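Local coordinates for protein Cow rumen GH26 endo-mannanase (Metagenome, PDB 6UEH) that probably hydrolyses the beta-1,4-mannan backbone of galactomannan from within the chain, as a family 26 glycoside hydrolase carrying an accessory carbohydrate-binding-like domain, at residues F189-I192 / K193-G197; E339-K342 / Y343-K347; I410-T413 / L414-F417. All blocks are in the same frame, centred on the assembly; numbering follows the deposited sequence.

Each contact runs along about two turns of one helix of the family 26 barrel, between residues up to four apart, and none touches another. Contact 1, at the end of helix 187-196, is the most exposed, with two of nine touching residues buried; contact 3, in the short helix 408-417, is intermediate (three of eight); contact 2, within the long helix 334-351, is the most buried (four of eight), its aromatic side chains spreading into neighbouring elements. Contacts 1 and 3 lie on helices of beta-alpha-beta units and share a doubly held carbonyl, gripped by a threonine hydroxyl or an asparagine amide. Contact 1 adds a water between two acids and a chain-turning glycine, contact 3 hydrocarbon packing on barrel strands.

Contact 1: F189-I192 / K193-G197; sequences FEYI and KDLTG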
loop_
_atom_site.group_PDB
_atom_site.type_symbol
_atom_site.label_atom_id
_atom_site.label_comp_id
_atom_site.label_asym_id
_atom_site.label_seq_id
_atom_site.Cartn_x
_atom_site.Cartn_y
_atom_site.Cartn_z
ATOM N N PHE A 189 -19.157 4.091 13.317
ATOM C CA PHE A 189 -18.871 5.515 13.234
ATOM C C PHE A 189 -19.206 6.230 14.539
ATOM O O PHE A 189 -18.461 7.105 14.984
ATOM C CB PHE A 189 -19.629 6.124 12.054
ATOM C CG PHE A 189 -19.296 5.471 10.744
ATOM C CD1 PHE A 189 -19.976 4.336 10.329
ATOM C CD2 PHE A 189 -18.274 5.964 9.949
ATOM C CE1 PHE A 189 -19.655 3.717 9.137
ATOM C CE2 PHE A 189 -17.950 5.350 8.753
ATOM C CZ PHE A 189 -18.640 4.224 8.350
ATOM N N GLU A 190 -20.316 5.846 15.160
ATOM C CA GLU A 190 -20.687 6.420 16.447
ATOM C C GLU A 190 -19.709 5.982 17.533
ATOM O O GLU A 190 -19.493 6.704 18.506
ATOM C CB GLU A 190 -22.117 6.027 16.823
ATOM C CG GLU A 190 -23.170 6.608 15.892
ATOM C CD GLU A 190 -23.089 8.120 15.798
ATOM O OE1 GLU A 190 -23.250 8.792 16.838
ATOM O OE2 GLU A 190 -22.856 8.638 14.687
ATOM N N TYR A 191 -19.120 4.800 17.362
ATOM C CA TYR A 191 -18.092 4.326 18.284
ATOM C C TYR A 191 -16.890 5.259 18.263
ATOM O O TYR A 191 -16.392 5.673 19.311
ATOM C CB TYR A 191 -17.653 2.902 17.935
ATOM C CG TYR A 191 -16.437 2.431 18.711
ATOM C CD1 TYR A 191 -16.547 2.020 20.034
ATOM C CD2 TYR A 191 -15.180 2.396 18.118
ATOM C CE1 TYR A 191 -15.436 1.588 20.746
ATOM C CE2 TYR A 191 -14.065 1.967 18.821
ATOM C CZ TYR A 191 -14.199 1.564 20.134
ATOM O OH TYR A 191 -13.090 1.139 20.838
ATOM N N ILE A 192 -16.433 5.587 17.059
ATOM C CA ILE A 192 -15.308 6.494 16.874
ATOM C C ILE A 192 -15.617 7.885 17.431
ATOM O O ILE A 192 -14.790 8.487 18.121
ATOM C CB ILE A 192 -14.928 6.598 15.382
ATOM C CG1 ILE A 192 -14.505 5.224 14.854
ATOM C CG2 ILE A 192 -13.819 7.623 15.177
ATOM C CD1 ILE A 192 -14.215 5.192 13.372
ATOM N N LYS A 193 -16.818 8.381 17.144
ATOM C CA LYS A 193 -17.241 9.700 17.607
ATOM C C LYS A 193 -17.290 9.801 19.129
ATOM O O LYS A 193 -16.755 10.743 19.708
ATOM C CB LYS A 193 -18.611 10.055 17.024
ATOM C CG LYS A 193 -19.123 11.439 17.410
ATOM C CD LYS A 193 -18.165 12.530 16.949
ATOM C CE LYS A 193 -18.822 13.904 16.981
ATOM N NZ LYS A 193 -19.378 14.237 18.322
ATOM N N ASP A 194 -17.937 8.834 19.775
ATOM C CA ASP A 194 -18.094 8.865 21.229
ATOM C C ASP A 194 -16.755 8.699 21.940
ATOM O O ASP A 194 -16.560 9.198 23.050
ATOM C CB ASP A 194 -19.067 7.778 21.692
ATOM C CG ASP A 194 -20.480 8.003 21.185
ATOM O OD1 ASP A 194 -20.840 9.167 20.911
ATOM O OD2 ASP A 194 -21.234 7.015 21.068
ATOM N N LEU A 195 -15.833 7.998 21.290
ATOM C CA LEU A 195 -14.528 7.729 21.876
ATOM C C LEU A 195 -13.575 8.907 21.709
ATOM O O LEU A 195 -12.961 9.360 22.676
ATOM C CB LEU A 195 -13.913 6.476 21.248
ATOM C CG LEU A 195 -12.491 6.122 21.689
ATOM C CD1 LEU A 195 -12.451 5.809 23.182
ATOM C CD2 LEU A 195 -11.943 4.959 20.869
ATOM N N THR A 196 -13.466 9.398 20.477
ATOM C CA THR A 196 -12.451 10.384 20.117
ATOM C C THR A 196 -12.979 11.812 20.043
ATOM O O THR A 196 -12.207 12.767 20.124
ATOM C CB THR A 196 -11.817 10.051 18.753
ATOM O OG1 THR A 196 -12.799 10.199 17.721
ATOM C CG2 THR A 196 -11.277 8.628 18.742
ATOM N N GLY A 197 -14.288 11.955 19.868
ATOM C CA GLY A 197 -14.886 13.263 19.675
ATOM C C GLY A 197 -14.883 13.662 18.211
ATOM O O GLY A 197 -15.354 14.740 17.851
HETATM O O HOH W 1 -22.242 10.115 18.652
#
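Phe189 O and Glu190 O accept the backbone amides of Lys193 and Asp194, and the same i to i+4 ladder continues from Tyr191 O to Leu195 N and from Ile192 O to Thr196 N. These are the last turns of helix 187-196, which links parallel strands 169-174 and 202-206 in a beta-alpha-beta unit of the TIM barrel. A further backbone bond, from Gly197 N to Lys193 O (2.8 Å), closes the end. Gly197 itself has left the helix with a positive phi of 87°, at which a side chain would press on the carbonyl O of Thr196.

On the outer side, Glu190 and Asp194 sit one turn apart, with Glu190 OE1 and Asp194 OD1 4.7 Å from each other. One water lies between these like charges and donates to both, at 2.5 Å from Glu190 OE1 and 2.8 Å from Asp194 OD1, which should ease their repulsion. The other carboxylate oxygen, Glu190 OE2, bonds to Tyr199 OH, so the acid also ties the helix to the loop that follows it.

Tyr191 and Leu195 run side by side, and the phenol end of the ring does the touching: Tyr191 CZ is 4.1 Å from Leu195 CD2, met obliquely. Both side chains reach helix 464-471, through Lys464 and Leu467 respectively.

With chi1 at 67°, the hydroxyl of Thr196 stands between its own backbone N and carbonyl carbon, turned back along the helix, where it donates to Ile192 O. The same OG1 accepts the amide of Lys198. Ile192 O is thereby gripped twice, by Thr196 N and, from the opposite face of the carbonyl plane, by Thr196 OG1 at 2.7 Å.

Contact 2: E339-K342 / Y343-K347; sequences EIWK and YLYDK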
loop_
_atom_site.group_PDB
_atom_site.type_symbol
_atom_site.label_atom_id
_atom_site.label_comp_id
_atom_site.label_asym_id
_atom_site.label_seq_id
_atom_site.Cartn_x
_atom_site.Cartn_y
_atom_site.Cartn_z
ATOM N N GLU A 339 -5.409 -6.884 -17.770
ATOM C CA GLU A 339 -6.331 -6.810 -18.898
ATOM C C GLU A 339 -7.776 -6.664 -18.416
ATOM O O GLU A 339 -8.565 -5.937 -19.015
ATOM C CB GLU A 339 -6.183 -8.042 -19.795
ATOM C CG GLU A 339 -4.820 -8.147 -20.475
ATOM C CD GLU A 339 -4.676 -9.394 -21.330
ATOM O OE1 GLU A 339 -3.527 -9.765 -21.654
ATOM O OE2 GLU A 339 -5.709 -10.002 -21.683
ATOM N N ILE A 340 -8.110 -7.344 -17.323
ATOM C CA ILE A 340 -9.443 -7.240 -16.738
ATOM C C ILE A 340 -9.688 -5.836 -16.186
ATOM O O ILE A 340 -10.763 -5.268 -16.379
ATOM C CB ILE A 340 -9.653 -8.280 -15.619
ATOM C CG1 ILE A 340 -9.582 -9.697 -16.195
ATOM C CG2 ILE A 340 -10.987 -8.057 -14.918
ATOM C CD1 ILE A 340 -9.749 -10.791 -15.163
ATOM N N TRP A 341 -8.685 -5.276 -15.510
ATOM C CA TRP A 341 -8.770 -3.909 -15.002
ATOM C C TRP A 341 -9.012 -2.915 -16.133
ATOM O O TRP A 341 -9.877 -2.040 -16.034
ATOM C CB TRP A 341 -7.495 -3.526 -14.245
ATOM C CG TRP A 341 -7.485 -2.100 -13.754
ATOM C CD1 TRP A 341 -7.151 -0.984 -14.472
ATOM C CD2 TRP A 341 -7.820 -1.641 -12.438
ATOM N NE1 TRP A 341 -7.258 0.137 -13.683
ATOM C CE2 TRP A 341 -7.668 -0.237 -12.431
ATOM C CE3 TRP A 341 -8.233 -2.280 -11.264
ATOM C CZ2 TRP A 341 -7.915 0.536 -11.297
ATOM C CZ3 TRP A 341 -8.477 -1.509 -10.138
ATOM C CH2 TRP A 341 -8.320 -0.117 -10.164
ATOM N N LYS A 342 -8.235 -3.045 -17.202
ATOM C CA LYS A 342 -8.381 -2.168 -18.358
ATOM C C LYS A 342 -9.760 -2.327 -18.989
ATOM O O LYS A 342 -10.358 -1.350 -19.438
ATOM C CB LYS A 342 -7.284 -2.448 -19.388
ATOM C CG LYS A 342 -5.888 -2.069 -18.915
ATOM C CD LYS A 342 -4.850 -2.296 -20.003
ATOM C CE LYS A 342 -3.464 -1.884 -19.537
ATOM N NZ LYS A 342 -2.432 -2.131 -20.582
ATOM N N TYR A 343 -10.261 -3.558 -19.010
ATOM C CA TYR A 343 -11.597 -3.845 -19.527
ATOM C C TYR A 343 -12.652 -3.060 -18.757
ATOM O O TYR A 343 -13.491 -2.385 -19.351
ATOM C CB TYR A 343 -11.891 -5.349 -19.448
ATOM C CG TYR A 343 -13.214 -5.773 -20.054
ATOM C CD1 TYR A 343 -14.390 -5.729 -19.314
ATOM C CD2 TYR A 343 -13.283 -6.237 -21.362
ATOM C CE1 TYR A 343 -15.598 -6.124 -19.864
ATOM C CE2 TYR A 343 -14.485 -6.635 -21.918
ATOM C CZ TYR A 343 -15.640 -6.577 -21.165
ATOM O OH TYR A 343 -16.838 -6.971 -21.720
ATOM N N LEU A 344 -12.600 -3.151 -17.431
ATOM C CA LEU A 344 -13.555 -2.459 -16.571
ATOM C C LEU A 344 -13.435 -0.946 -16.715
ATOM O O LEU A 344 -14.439 -0.240 -16.812
ATOM C CB LEU A 344 -13.352 -2.865 -15.109
ATOM C CG LEU A 344 -14.250 -2.166 -14.084
ATOM C CD1 LEU A 344 -15.725 -2.456 -14.357
ATOM C CD2 LEU A 344 -13.872 -2.576 -12.668
ATOM N N TYR A 345 -12.197 -0.459 -16.732
ATOM C CA TYR A 345 -11.920 0.965 -16.884
ATOM C C TYR A 345 -12.515 1.497 -18.184
ATOM O O TYR A 345 -13.188 2.528 -18.194
ATOM C CB TYR A 345 -10.410 1.217 -16.850
ATOM C CG TYR A 345 -9.995 2.676 -16.836
ATOM C CD1 TYR A 345 -10.015 3.438 -17.997
ATOM C CD2 TYR A 345 -9.549 3.280 -15.665
ATOM C CE1 TYR A 345 -9.626 4.766 -17.991
ATOM C CE2 TYR A 345 -9.153 4.607 -15.650
ATOM C CZ TYR A 345 -9.193 5.344 -16.817
ATOM O OH TYR A 345 -8.802 6.665 -16.810
ATOM N N ASP A 346 -12.254 0.790 -19.278
ATOM C CA ASP A 346 -12.757 1.194 -20.586
ATOM C C ASP A 346 -14.278 1.105 -20.656
ATOM O O ASP A 346 -14.927 1.980 -21.225
ATOM C CB ASP A 346 -12.133 0.339 -21.690
ATOM C CG ASP A 346 -10.651 0.615 -21.875
ATOM O OD1 ASP A 346 -10.160 1.626 -21.330
ATOM O OD2 ASP A 346 -9.982 -0.174 -22.577
ATOM N N LYS A 347 -14.841 0.048 -20.079
ATOM C CA LYS A 347 -16.290 -0.141 -20.084
ATOM C C LYS A 347 -17.016 0.975 -19.338
ATOM O O LYS A 347 -17.988 1.533 -19.847
ATOM C CB LYS A 347 -16.661 -1.495 -19.477
ATOM C CG LYS A 347 -16.745 -2.632 -20.484
ATOM C CD LYS A 347 -17.887 -2.413 -21.465
ATOM C CE LYS A 347 -18.057 -3.603 -22.404
ATOM N NZ LYS A 347 -16.879 -3.808 -23.294
#
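Helix 334-351, which follows strand 306-309 and precedes strand 357-362 in the TIM barrel, holds this contact in its middle. Regular i to i+4 bonds run through it: Tyr343 N to Glu339 O, Leu344 N to Ile340 O, Tyr345 N to Trp341 O (2.9 Å) and Asp346 N to Lys342 O.

Trp341 and Tyr345 stand on the same side, and their rings approach only loosely and obliquely, with Trp341 NE1 4.4 Å from Tyr345 CD2. Both have the ring anti to the backbone N (chi1 177° and -173°). The polar ends point to outside partners: Trp341 NE1 bonds to Tyr379 O, and Tyr345 OH to Ser146 OG.

Tyr343, with the same first torsion, leaves the helix on the other side, its CB resting 3.3 Å from Ile340 O while its hydroxyl bonds to Asn286 and Asn282 of helix 280-301.

At the more open edge, Asp346 has CG beside its backbone N (chi1 -69°), which brings the carboxylate carbon, CG, to 3.1 Å from Lys342 O; no hydrogen bond forms between the oxygens. An alanine at Asp346 would keep the backbone bond to Lys342 O but is likely to lose the side-chain packing on Tyr379 and a negative charge on this side of the helix.

Within the turns the polar work is thus done by the backbone, whereas the aromatic side chains spend their N-H and hydroxyl groups on other elements; their hydrogen bonds tie the helix to helix 280-301 and to the loop carrying Tyr379.

Contact 3: I410-T413 / L414-F417; sequences IFYT and LLNF
Tyr412 O is held twice by Asn416, through the backbone N at 3.0 Å and through the side-chain amide, whose ND2 makes a short, bent bond (2.6 Å, 139° at the hydrogen) to Tyr412 O. The two donors lie on opposite faces of the carbonyl plane, and the carbonyl oxygen is itself tilted 25° out of the Asn416 amide plane. This side-chain bond possibly restrains the exposed amide near the end of helix 408-417. Ladder bonds join Leu414 N to Ile410 O and Phe417 N to Thr413 O, and Thr413 OG1 turns back to Pro409 O.

Thr413 and Phe417 run side by side: with CG2 anti to the backbone N, the Thr413 methyl forms a CH-pi contact over the Phe417 face, 4.3 Å from the ring centroid.

Leu415 CD1 touches Phe411 CE2 at 3.9 Å and also meets Tyr412 CD1, while the Phe411 edge, at CD2, stands over the centre of one Tyr412 face. Ile410 CG2 packs along Leu414 CD1 (4.0 Å). In the beta-alpha-beta unit, this inner side lies on the barrel: Phe411, Leu414 and Leu415 on Ile424 of strand 423-429, Ile410 and Leu414 on Tyr385 of strand 382-387.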
loop_
_atom_site.group_PDB
_atom_site.type_symbol
_atom_site.label_atom_id
_atom_site.label_comp_id
_atom_site.label_asym_id
_atom_site.label_seq_id
_atom_site.Cartn_x
_atom_site.Cartn_y
_atom_site.Cartn_z
ATOM N N ILE A 410 7.366 -0.455 3.158
ATOM C CA ILE A 410 6.303 -0.790 2.213
ATOM C C ILE A 410 5.849 0.458 1.464
ATOM O O ILE A 410 5.643 0.426 0.248
ATOM C CB ILE A 410 5.089 -1.437 2.914
ATOM C CG1 ILE A 410 5.486 -2.773 3.544
ATOM C CG2 ILE A 410 3.939 -1.633 1.930
ATOM C CD1 ILE A 410 4.332 -3.506 4.208
ATOM N N PHE A 411 5.706 1.560 2.192
ATOM C CA PHE A 411 5.288 2.813 1.577
ATOM C C PHE A 411 6.250 3.234 0.467
ATOM O O PHE A 411 5.826 3.551 -0.643
ATOM C CB PHE A 411 5.177 3.926 2.620
ATOM C CG PHE A 411 4.845 5.266 2.032
ATOM C CD1 PHE A 411 3.540 5.578 1.682
ATOM C CD2 PHE A 411 5.838 6.210 1.815
ATOM C CE1 PHE A 411 3.233 6.807 1.129
ATOM C CE2 PHE A 411 5.536 7.442 1.264
ATOM C CZ PHE A 411 4.232 7.741 0.922
ATOM N N TYR A 412 7.545 3.222 0.757
ATOM C CA TYR A 412 8.516 3.716 -0.214
ATOM C C TYR A 412 8.801 2.710 -1.328
ATOM O O TYR A 412 9.216 3.096 -2.420
ATOM C CB TYR A 412 9.803 4.133 0.497
ATOM C CG TYR A 412 9.638 5.472 1.174
ATOM C CD1 TYR A 412 9.641 6.644 0.431
ATOM C CD2 TYR A 412 9.434 5.565 2.544
ATOM C CE1 TYR A 412 9.467 7.874 1.032
ATOM C CE2 TYR A 412 9.261 6.793 3.156
ATOM C CZ TYR A 412 9.279 7.945 2.393
ATOM O OH TYR A 412 9.106 9.173 2.989
ATOM N N THR A 413 8.559 1.430 -1.064
ATOM C CA THR A 413 8.631 0.425 -2.120
ATOM C C THR A 413 7.531 0.687 -3.151
ATOM O O THR A 413 7.783 0.698 -4.360
ATOM C CB THR A 413 8.492 -1.005 -1.561
ATOM O OG1 THR A 413 9.612 -1.298 -0.719
ATOM C CG2 THR A 413 8.438 -2.027 -2.691
ATOM N N LEU A 414 6.316 0.912 -2.661
ATOM C CA LEU A 414 5.186 1.241 -3.522
ATOM C C LEU A 414 5.400 2.575 -4.231
ATOM O O LEU A 414 5.026 2.733 -5.390
ATOM C CB LEU A 414 3.887 1.272 -2.712
ATOM C CG LEU A 414 3.420 -0.072 -2.150
ATOM C CD1 LEU A 414 2.185 0.094 -1.280
ATOM C CD2 LEU A 414 3.148 -1.047 -3.281
ATOM N N LEU A 415 6.003 3.534 -3.532
ATOM C CA LEU A 415 6.254 4.854 -4.108
ATOM C C LEU A 415 7.191 4.755 -5.300
ATOM O O LEU A 415 6.949 5.351 -6.349
ATOM C CB LEU A 415 6.829 5.804 -3.052
ATOM C CG LEU A 415 7.095 7.254 -3.471
ATOM C CD1 LEU A 415 6.782 8.200 -2.327
ATOM C CD2 LEU A 415 8.539 7.439 -3.926
ATOM N N ASN A 416 8.263 3.997 -5.134
ATOM C CA ASN A 416 9.222 3.833 -6.210
ATOM C C ASN A 416 8.664 2.981 -7.347
ATOM O O ASN A 416 9.072 3.145 -8.495
ATOM C CB ASN A 416 10.522 3.245 -5.668
ATOM C CG ASN A 416 11.311 4.254 -4.855
ATOM O OD1 ASN A 416 11.942 5.152 -5.412
ATOM N ND2 ASN A 416 11.270 4.119 -3.534
ATOM N N PHE A 417 7.724 2.092 -7.029
ATOM C CA PHE A 417 7.020 1.323 -8.056
ATOM C C PHE A 417 6.390 2.256 -9.089
ATOM O O PHE A 417 6.548 2.064 -10.293
ATOM C CB PHE A 417 5.933 0.437 -7.440
ATOM C CG PHE A 417 6.409 -0.929 -7.027
ATOM C CD1 PHE A 417 7.670 -1.382 -7.375
ATOM C CD2 PHE A 417 5.579 -1.768 -6.298
ATOM C CE1 PHE A 417 8.099 -2.642 -6.995
ATOM C CE2 PHE A 417 6.001 -3.028 -5.918
ATOM C CZ PHE A 417 7.262 -3.466 -6.265
#